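Local coordinates for uncharacterized protein (Eubacterium ventriosum, PDB 3FDI) that is of unknown function but probably acts as a cytidylate kinase-like enzyme, transferring phosphate from a nucleotide bound at a P-loop, at residues M118-I123 with T173-I178; C107-L112 with C164-G169; H20-K25 with T187-I192. All blocks are in the same frame, centred on the assembly; numbering follows the deposited sequence.

Interaction 1: residues M118-I123 with T173-I178; sequences MISAFI and TYDICI
F122 sets its CB squarely over one face of the Y174 ring, 3.5 Å from the centroid, a CH-pi contact at the densest point where strand 118-125 meets 173-178. With CG anti to the backbone N (chi1 -174°), the phenylalanine ring lies offset above the CZ-OH end of the tyrosine as an offset stack, the planes 30° apart and F122 CD2 lying 3.5 Å from Y174 CZ. T173 CG2 backs the opposite face of the tyrosine, and Y174 OH is held by the amide of G169. A leucine in place of Y174 would probably leave F122 without its stacking partner and the G169 amide without the hydroxyl.

S120 and D175 form a second knot. D175 OD2 takes the amide N of S120 at 3.0 Å, on its anti side and 29° out of the carboxylate plane, and also pairs with K182 of the second subunit. In return, the D175 amide gives a hydrogen bond to S120 OG at 3.2 Å and a weak one to S120 O, which receives I176 N as well. The parallel ladder then runs on through F122 N to I176 O (2.8 Å) and I178 N to F122 O (3.0 Å). On the face carrying A121 and I176 the two CB atoms pack together.

The contact is looser at its ends: T173 is partly open to solvent and barely meets the neighbouring strand, while I123 CA stands 3.6 Å from I178 O. Strand 176-180 is one of the two edge strands of the sheet within its chain, yet C177 pairs antiparallel with the second subunit, continuing the sheet across the interface. The five-stranded parallel sheet, in order 2-3-1-4-5, is that of the P-loop kinase fold.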
loop_
_atom_site.group_PDB
_atom_site.type_symbol
_atom_site.label_atom_id
_atom_site.label_comp_id
_atom_site.label_asym_id
_atom_site.label_seq_id
_atom_site.Cartn_x
_atom_site.Cartn_y
_atom_site.Cartn_z
HETATM N N MSE B 118 11.892 25.355 2.024
HETATM C CA MSE B 118 10.750 24.696 2.609
HETATM C C MSE B 118 11.243 23.501 3.441
HETATM O O MSE B 118 12.084 22.742 3.018
HETATM C CB MSE B 118 9.737 24.307 1.518
HETATM C CG MSE B 118 8.439 23.677 2.070
HETATM SE SE MSE B 118 8.616 21.752 2.487
HETATM C CE MSE B 118 8.986 21.178 0.718
ATOM N N ILE B 119 10.720 23.397 4.652
ATOM C CA ILE B 119 10.849 22.221 5.522
ATOM C C ILE B 119 9.487 21.613 5.665
ATOM O O ILE B 119 8.493 22.336 5.690
ATOM C CB ILE B 119 11.298 22.689 6.885
ATOM C CG1 ILE B 119 12.577 23.516 6.732
ATOM C CG2 ILE B 119 11.521 21.542 7.753
ATOM C CD1 ILE B 119 12.344 25.129 6.594
ATOM N N SER B 120 9.417 20.305 5.839
ATOM C CA SER B 120 8.146 19.677 6.145
ATOM C C SER B 120 8.211 18.747 7.325
ATOM O O SER B 120 9.192 18.084 7.564
ATOM C CB SER B 120 7.623 18.902 4.945
ATOM O OG SER B 120 8.558 17.912 4.576
ATOM N N ALA B 121 7.097 18.637 8.019
ATOM C CA ALA B 121 7.027 17.905 9.261
ATOM C C ALA B 121 5.662 17.253 9.280
ATOM O O ALA B 121 4.639 17.894 8.887
ATOM C CB ALA B 121 7.242 18.875 10.462
ATOM N N PHE B 122 5.629 15.975 9.661
ATOM C CA PHE B 122 4.357 15.275 9.872
ATOM C C PHE B 122 4.169 15.024 11.363
ATOM O O PHE B 122 5.032 14.450 11.994
ATOM C CB PHE B 122 4.325 13.996 9.054
ATOM C CG PHE B 122 2.987 13.279 9.097
ATOM C CD1 PHE B 122 2.834 12.124 9.855
ATOM C CD2 PHE B 122 1.940 13.728 8.316
ATOM C CE1 PHE B 122 1.643 11.502 9.950
ATOM C CE2 PHE B 122 0.698 13.089 8.372
ATOM C CZ PHE B 122 0.520 11.995 9.187
ATOM N N ILE B 123 3.019 15.439 11.913
ATOM C CA ILE B 123 2.695 15.283 13.328
ATOM C C ILE B 123 1.708 14.140 13.525
ATOM O O ILE B 123 0.715 14.025 12.820
ATOM C CB ILE B 123 2.123 16.536 13.869
ATOM C CG1 ILE B 123 3.010 17.705 13.442
ATOM C CG2 ILE B 123 1.980 16.486 15.419
ATOM C CD1 ILE B 123 4.388 17.704 14.244
ATOM N N THR B 173 8.078 11.020 2.871
ATOM C CA THR B 173 7.386 12.135 2.359
ATOM C C THR B 173 7.818 13.461 3.044
ATOM O O THR B 173 7.588 14.503 2.486
ATOM C CB THR B 173 5.877 11.879 2.488
ATOM O OG1 THR B 173 5.572 10.699 1.755
ATOM C CG2 THR B 173 5.001 13.071 1.947
ATOM N N TYR B 174 8.437 13.403 4.228
ATOM C CA TYR B 174 8.720 14.568 5.058
ATOM C C TYR B 174 10.195 14.653 5.537
ATOM O O TYR B 174 10.913 13.690 5.522
ATOM C CB TYR B 174 7.788 14.541 6.284
ATOM C CG TYR B 174 6.320 14.260 5.934
ATOM C CD1 TYR B 174 5.856 12.968 5.942
ATOM C CD2 TYR B 174 5.448 15.259 5.528
ATOM C CE1 TYR B 174 4.575 12.623 5.585
ATOM C CE2 TYR B 174 4.078 14.944 5.195
ATOM C CZ TYR B 174 3.672 13.606 5.239
ATOM O OH TYR B 174 2.397 13.148 4.953
ATOM N N ASP B 175 10.610 15.835 5.966
ATOM C CA ASP B 175 11.868 16.013 6.659
ATOM C C ASP B 175 11.905 15.563 8.087
ATOM O O ASP B 175 12.958 15.075 8.559
ATOM C CB ASP B 175 12.234 17.496 6.657
ATOM C CG ASP B 175 12.448 18.014 5.249
ATOM O OD1 ASP B 175 13.054 17.273 4.457
ATOM O OD2 ASP B 175 11.984 19.109 4.918
ATOM N N ILE B 176 10.794 15.769 8.782
ATOM C CA ILE B 176 10.614 15.371 10.171
ATOM C C ILE B 176 9.246 14.758 10.417
ATOM O O ILE B 176 8.279 15.237 9.903
ATOM C CB ILE B 176 10.633 16.570 11.102
ATOM C CG1 ILE B 176 11.718 17.546 10.735
ATOM C CG2 ILE B 176 10.862 16.103 12.515
ATOM C CD1 ILE B 176 11.619 18.849 11.479
ATOM N N CYS B 177 9.155 13.744 11.272
ATOM C CA CYS B 177 7.899 13.250 11.812
ATOM C C CYS B 177 8.082 13.147 13.282
ATOM O O CYS B 177 9.125 12.634 13.719
ATOM C CB CYS B 177 7.624 11.858 11.308
ATOM S SG CYS B 177 7.512 11.753 9.484
ATOM N N ILE B 178 7.085 13.579 14.054
ATOM C CA ILE B 178 7.171 13.555 15.513
ATOM C C ILE B 178 5.850 13.059 16.091
ATOM O O ILE B 178 4.758 13.580 15.719
ATOM C CB ILE B 178 7.520 14.940 16.070
ATOM C CG1 ILE B 178 8.804 15.459 15.403
ATOM C CG2 ILE B 178 7.799 14.841 17.550
ATOM C CD1 ILE B 178 9.165 16.907 15.766
#

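Interaction 2: residues C107-L112 with C164-G169; sequences CAEEIL and CESKWG
The sulfur of C164 drives into the angle between C107 and E110, and these van der Waals contacts make up the closest part of the meeting between 107-112 and 164-169. C164 SG lies 3.6 Å from E110 CB and 3.8 Å from C107 SG, so the two cysteines touch as reduced side chains, not as a disulfide. E110 has its CG anti to the backbone N (chi1 -179°) and bends at the next bond, laying the aliphatic part of the chain along the sulfur and carrying the carboxylate on toward S166.

Polar groups approach but do not bond across the contact. S166 OG sits 4.0 Å from E110 OE1 and 4.1 Å from E109 OE2, too long for a hydrogen bond to either, and is buried with no partner in the model. The E109 carboxylate is engaged instead by H160, OE2 accepting from NE2.

Residues 108-111 form a short helix, with C107 at its N-cap position; C107 O accepts from I111 N at 3.0 Å.

The short helix 108-111 thus lies against the loop that follows helix 142-163. F87 of helix 81-95 and Y159 of helix 142-163 both touch C107, K60 and P61 of helix 60-66 border E110, and K154 of the third subunit bonds to the carbonyl of C164.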
loop_
_atom_site.group_PDB
_atom_site.type_symbol
_atom_site.label_atom_id
_atom_site.label_comp_id
_atom_site.label_asym_id
_atom_site.label_seq_id
_atom_site.Cartn_x
_atom_site.Cartn_y
_atom_site.Cartn_z
ATOM N N CYS B 107 -1.257 19.476 0.266
ATOM C CA CYS B 107 -0.182 18.937 -0.527
ATOM C C CYS B 107 1.024 19.856 -0.554
ATOM O O CYS B 107 1.808 19.814 -1.503
ATOM C CB CYS B 107 -0.671 18.668 -1.944
ATOM S SG CYS B 107 -2.074 17.499 -1.959
ATOM N N ALA B 108 1.190 20.688 0.471
ATOM C CA ALA B 108 2.173 21.765 0.330
ATOM C C ALA B 108 3.598 21.236 0.190
ATOM O O ALA B 108 4.374 21.820 -0.557
ATOM C CB ALA B 108 2.057 22.806 1.433
ATOM N N GLU B 109 3.963 20.148 0.882
ATOM C CA GLU B 109 5.327 19.637 0.779
ATOM C C GLU B 109 5.620 19.180 -0.660
ATOM O O GLU B 109 6.751 19.321 -1.125
ATOM C CB GLU B 109 5.628 18.517 1.784
ATOM C CG GLU B 109 5.275 17.095 1.371
ATOM C CD GLU B 109 3.809 16.860 1.095
ATOM O OE1 GLU B 109 2.875 17.685 1.484
ATOM O OE2 GLU B 109 3.559 15.828 0.422
ATOM N N GLU B 110 4.601 18.693 -1.369
ATOM C CA GLU B 110 4.762 18.290 -2.767
ATOM C C GLU B 110 4.858 19.490 -3.698
ATOM O O GLU B 110 5.781 19.545 -4.541
ATOM C CB GLU B 110 3.640 17.372 -3.214
ATOM C CG GLU B 110 3.728 16.887 -4.643
ATOM C CD GLU B 110 4.971 16.020 -4.960
ATOM O OE1 GLU B 110 5.590 15.430 -4.030
ATOM O OE2 GLU B 110 5.323 15.938 -6.165
ATOM N N ILE B 111 3.908 20.428 -3.560
ATOM C CA ILE B 111 3.905 21.677 -4.341
ATOM C C ILE B 111 5.234 22.496 -4.254
ATOM O O ILE B 111 5.684 23.064 -5.265
ATOM C CB ILE B 111 2.778 22.607 -3.892
ATOM C CG1 ILE B 111 1.417 21.984 -4.210
ATOM C CG2 ILE B 111 2.903 24.007 -4.546
ATOM C CD1 ILE B 111 0.319 22.831 -3.704
ATOM N N LEU B 112 5.837 22.526 -3.067
ATOM C CA LEU B 112 6.988 23.338 -2.788
ATOM C C LEU B 112 8.259 22.517 -2.688
ATOM O O LEU B 112 9.251 22.937 -2.086
ATOM C CB LEU B 112 6.731 24.099 -1.505
ATOM C CG LEU B 112 5.579 25.100 -1.565
ATOM C CD1 LEU B 112 5.397 25.748 -0.231
ATOM C CD2 LEU B 112 5.775 26.157 -2.712
ATOM N N CYS B 164 -0.609 13.567 -5.206
ATOM C CA CYS B 164 0.817 13.337 -5.124
ATOM C C CYS B 164 1.113 11.895 -5.416
ATOM O O CYS B 164 0.214 11.033 -5.322
ATOM C CB CYS B 164 1.302 13.632 -3.710
ATOM S SG CYS B 164 0.727 15.195 -2.970
ATOM N N GLU B 165 2.367 11.621 -5.750
ATOM C CA GLU B 165 2.865 10.251 -5.926
ATOM C C GLU B 165 3.512 9.738 -4.641
ATOM O O GLU B 165 3.524 8.564 -4.380
ATOM C CB GLU B 165 3.904 10.223 -7.041
ATOM C CG GLU B 165 3.324 10.553 -8.464
ATOM C CD GLU B 165 4.423 10.605 -9.539
ATOM O OE1 GLU B 165 5.607 10.747 -9.140
ATOM O OE2 GLU B 165 4.128 10.488 -10.765
ATOM N N SER B 166 4.032 10.621 -3.823
ATOM C CA SER B 166 4.493 10.240 -2.475
ATOM C C SER B 166 3.273 9.892 -1.569
ATOM O O SER B 166 2.123 10.234 -1.867
ATOM C CB SER B 166 5.241 11.419 -1.856
ATOM O OG SER B 166 4.268 12.467 -1.745
ATOM N N LYS B 167 3.553 9.236 -0.451
ATOM C CA LYS B 167 2.489 8.650 0.374
ATOM C C LYS B 167 2.294 9.415 1.671
ATOM O O LYS B 167 3.246 9.673 2.424
ATOM C CB LYS B 167 2.829 7.180 0.695
ATOM C CG LYS B 167 2.901 6.278 -0.546
ATOM C CD LYS B 167 1.563 6.105 -1.235
ATOM C CE LYS B 167 1.666 5.450 -2.620
ATOM N NZ LYS B 167 0.315 5.583 -3.333
ATOM N N TRP B 168 1.053 9.792 1.911
ATOM C CA TRP B 168 0.655 10.457 3.139
ATOM C C TRP B 168 1.127 9.658 4.353
ATOM O O TRP B 168 0.847 8.489 4.451
ATOM C CB TRP B 168 -0.845 10.542 3.208
ATOM C CG TRP B 168 -1.349 11.283 4.396
ATOM C CD1 TRP B 168 -1.451 12.624 4.522
ATOM C CD2 TRP B 168 -1.862 10.728 5.609
ATOM N NE1 TRP B 168 -1.991 12.949 5.743
ATOM C CE2 TRP B 168 -2.255 11.800 6.426
ATOM C CE3 TRP B 168 -2.029 9.425 6.081
ATOM C CZ2 TRP B 168 -2.808 11.623 7.685
ATOM C CZ3 TRP B 168 -2.613 9.236 7.339
ATOM C CH2 TRP B 168 -2.972 10.338 8.129
ATOM N N GLY B 169 1.818 10.292 5.267
ATOM C CA GLY B 169 2.235 9.618 6.500
ATOM C C GLY B 169 3.503 8.761 6.436
ATOM O O GLY B 169 3.942 8.274 7.456
#

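Interaction 3: residues H20-K25 with T187-I192; sequences HLVAKK and TATDMI. With SO4 (sulfate ion), chain G.
V22 and K25, on the helix that follows the P-loop, pack against A188, T189 and I192 of helix 185-197 in a helix-helix contact beside that loop, the probable nucleotide-binding site. The two segments cross at -49° with their axes 9.4 Å apart, and the closest pair of CA atoms, those of V22 and T189, is separated by 5.5 Å.

V22 and T189 carry most of the contact. V22 CG1, anti to the backbone N (chi1 175°), meets two partners on the opposite helix: I192 CD1 at 3.7 Å and T189 OG1 at 3.6 Å. The other branch, V22 CG2, also lies near T189 OG1 and reaches A188 CB more loosely, at 4.4 Å. V22 and T189 slide past one another in opposite directions, which brings the threonine hydroxyl alongside the valine methyls. That hydroxyl is satisfied within its own helix by the carbonyl of V185, one turn back, and can therefore be buried against hydrocarbon.

K25 completes the contact through its aliphatic base. K25 CB lies 3.7 Å from T189 CG2, the two side chains crossing at about a right angle, and the extended chain runs on to place NZ in a salt bridge with D186, near the start of the same partner helix.

At the start of helix 19-30, the amide N of H20 donates to O1 of a sulfate ion, 2.9 Å and 160° at the hydrogen. The backbone amides of G16, G18 and G19 and the guanidinium of R137 complete the grip on this anion, which probably came from the crystallisation liquor, and the helix N terminus would be expected to favour its negative charge. Amides of a glycine-rich loop and of the following helix wrapped round a phosphate-like ion are the hallmark of the P-loop.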
loop_
_atom_site.group_PDB
_atom_site.type_symbol
_atom_site.label_atom_id
_atom_site.label_comp_id
_atom_site.label_asym_id
_atom_site.label_seq_id
_atom_site.Cartn_x
_atom_site.Cartn_y
_atom_site.Cartn_z
ATOM N N HIS B 20 -2.363 21.084 14.372
ATOM C CA HIS B 20 -2.727 22.513 14.290
ATOM C C HIS B 20 -2.027 23.328 15.370
ATOM O O HIS B 20 -1.578 24.393 15.094
ATOM C CB HIS B 20 -4.222 22.729 14.406
ATOM C CG HIS B 20 -4.622 24.177 14.490
ATOM N ND1 HIS B 20 -4.779 24.979 13.375
ATOM C CD2 HIS B 20 -4.884 24.970 15.564
ATOM C CE1 HIS B 20 -5.104 26.200 13.758
ATOM N NE2 HIS B 20 -5.180 26.221 15.081
ATOM N N LEU B 21 -1.960 22.840 16.603
ATOM C CA LEU B 21 -1.327 23.587 17.682
ATOM C C LEU B 21 0.144 23.773 17.411
ATOM O O LEU B 21 0.686 24.815 17.676
ATOM C CB LEU B 21 -1.452 22.858 19.021
ATOM C CG LEU B 21 -2.825 22.634 19.636
ATOM C CD1 LEU B 21 -2.724 22.138 21.110
ATOM C CD2 LEU B 21 -3.668 23.937 19.569
ATOM N N VAL B 22 0.813 22.743 16.891
ATOM C CA VAL B 22 2.229 22.886 16.507
ATOM C C VAL B 22 2.372 23.927 15.382
ATOM O O VAL B 22 3.254 24.810 15.421
ATOM C CB VAL B 22 2.819 21.546 16.102
ATOM C CG1 VAL B 22 4.237 21.704 15.576
ATOM C CG2 VAL B 22 2.780 20.563 17.263
ATOM N N ALA B 23 1.524 23.826 14.370
ATOM C CA ALA B 23 1.573 24.784 13.242
ATOM C C ALA B 23 1.430 26.235 13.768
ATOM O O ALA B 23 2.238 27.117 13.461
ATOM C CB ALA B 23 0.532 24.465 12.245
ATOM N N LYS B 24 0.418 26.460 14.596
ATOM C CA LYS B 24 0.226 27.751 15.291
ATOM C C LYS B 24 1.426 28.195 16.113
ATOM O O LYS B 24 1.897 29.313 15.974
ATOM C CB LYS B 24 -1.005 27.638 16.207
ATOM C CG LYS B 24 -1.582 28.936 16.713
ATOM C CD LYS B 24 -3.095 28.740 16.915
ATOM C CE LYS B 24 -3.769 29.797 17.815
ATOM N NZ LYS B 24 -3.894 29.332 19.241
ATOM N N LYS B 25 1.928 27.321 16.976
ATOM C CA LYS B 25 3.113 27.642 17.766
ATOM C C LYS B 25 4.325 28.014 16.910
ATOM O O LYS B 25 4.988 29.005 17.180
ATOM C CB LYS B 25 3.431 26.519 18.765
ATOM C CG LYS B 25 2.366 26.464 19.878
ATOM C CD LYS B 25 2.458 25.262 20.821
ATOM C CE LYS B 25 1.757 25.612 22.168
ATOM N NZ LYS B 25 1.740 24.507 23.175
ATOM N N THR B 187 7.327 20.322 23.003
ATOM C CA THR B 187 8.566 19.622 22.741
ATOM C C THR B 187 8.737 19.370 21.238
ATOM O O THR B 187 9.820 19.567 20.720
ATOM C CB THR B 187 8.670 18.299 23.517
ATOM O OG1 THR B 187 8.788 18.563 24.928
ATOM C CG2 THR B 187 9.911 17.499 23.067
ATOM N N ALA B 188 7.656 18.943 20.569
ATOM C CA ALA B 188 7.609 18.792 19.110
ATOM C C ALA B 188 7.889 20.115 18.386
ATOM O O ALA B 188 8.652 20.164 17.455
ATOM C CB ALA B 188 6.247 18.217 18.685
ATOM N N THR B 189 7.280 21.191 18.828
ATOM C CA THR B 189 7.493 22.482 18.200
ATOM C C THR B 189 8.979 22.864 18.284
ATOM O O THR B 189 9.581 23.293 17.279
ATOM C CB THR B 189 6.577 23.540 18.858
ATOM O OG1 THR B 189 5.219 23.096 18.743
ATOM C CG2 THR B 189 6.726 24.889 18.213
ATOM N N ASP B 190 9.587 22.660 19.466
ATOM C CA ASP B 190 11.005 23.043 19.697
ATOM C C ASP B 190 11.933 22.245 18.814
ATOM O O ASP B 190 12.944 22.763 18.343
ATOM C CB ASP B 190 11.459 22.860 21.155
ATOM C CG ASP B 190 10.853 23.909 22.133
ATOM O OD1 ASP B 190 10.286 24.975 21.744
ATOM O OD2 ASP B 190 10.938 23.653 23.353
HETATM N N MSE B 191 11.606 20.980 18.607
HETATM C CA MSE B 191 12.443 20.132 17.827
HETATM C C MSE B 191 12.390 20.531 16.350
HETATM O O MSE B 191 13.384 20.335 15.632
HETATM C CB MSE B 191 11.987 18.697 17.957
HETATM C CG MSE B 191 12.139 18.137 19.364
HETATM SE SE MSE B 191 11.270 16.407 19.524
HETATM C CE MSE B 191 12.349 15.440 18.242
ATOM N N ILE B 192 11.232 21.046 15.894
ATOM C CA ILE B 192 11.084 21.471 14.498
ATOM C C ILE B 192 11.885 22.743 14.302
ATOM O O ILE B 192 12.561 22.915 13.279
ATOM C CB ILE B 192 9.574 21.694 14.092
ATOM C CG1 ILE B 192 8.852 20.343 14.041
ATOM C CG2 ILE B 192 9.462 22.432 12.732
ATOM C CD1 ILE B 192 7.328 20.413 14.024
HETATM S S SO4 G . -5.110 18.188 14.902
HETATM O O1 SO4 G . -4.878 19.576 14.490
HETATM O O2 SO4 G . -6.373 17.664 14.390
HETATM O O3 SO4 G . -3.971 17.493 14.265
HETATM O O4 SO4 G . -5.065 18.124 16.396
#

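From the N terminus the chain first passes 20-25, just after the P-loop, and its partner 187-192 does not come until 162 residues later, so interaction 3 closes the longest loop and encloses both others. Inside it, 107-112 leads shortly to 118-123; their partners 164-169 and 173-178 follow in the same order, so interactions 1 and 2 cross. These two touch through the T173–K167 and Y174–G169 hydrogen bonds, tying the loop after helix 142-163 to the lead-in of strand 176-180. Interaction 3 meets interaction 1 where A121 and I178 pack on helix 185-197. Interactions 2 and 3 lie on opposite sides of the chain's centre, their nearest atoms about 11 Å apart.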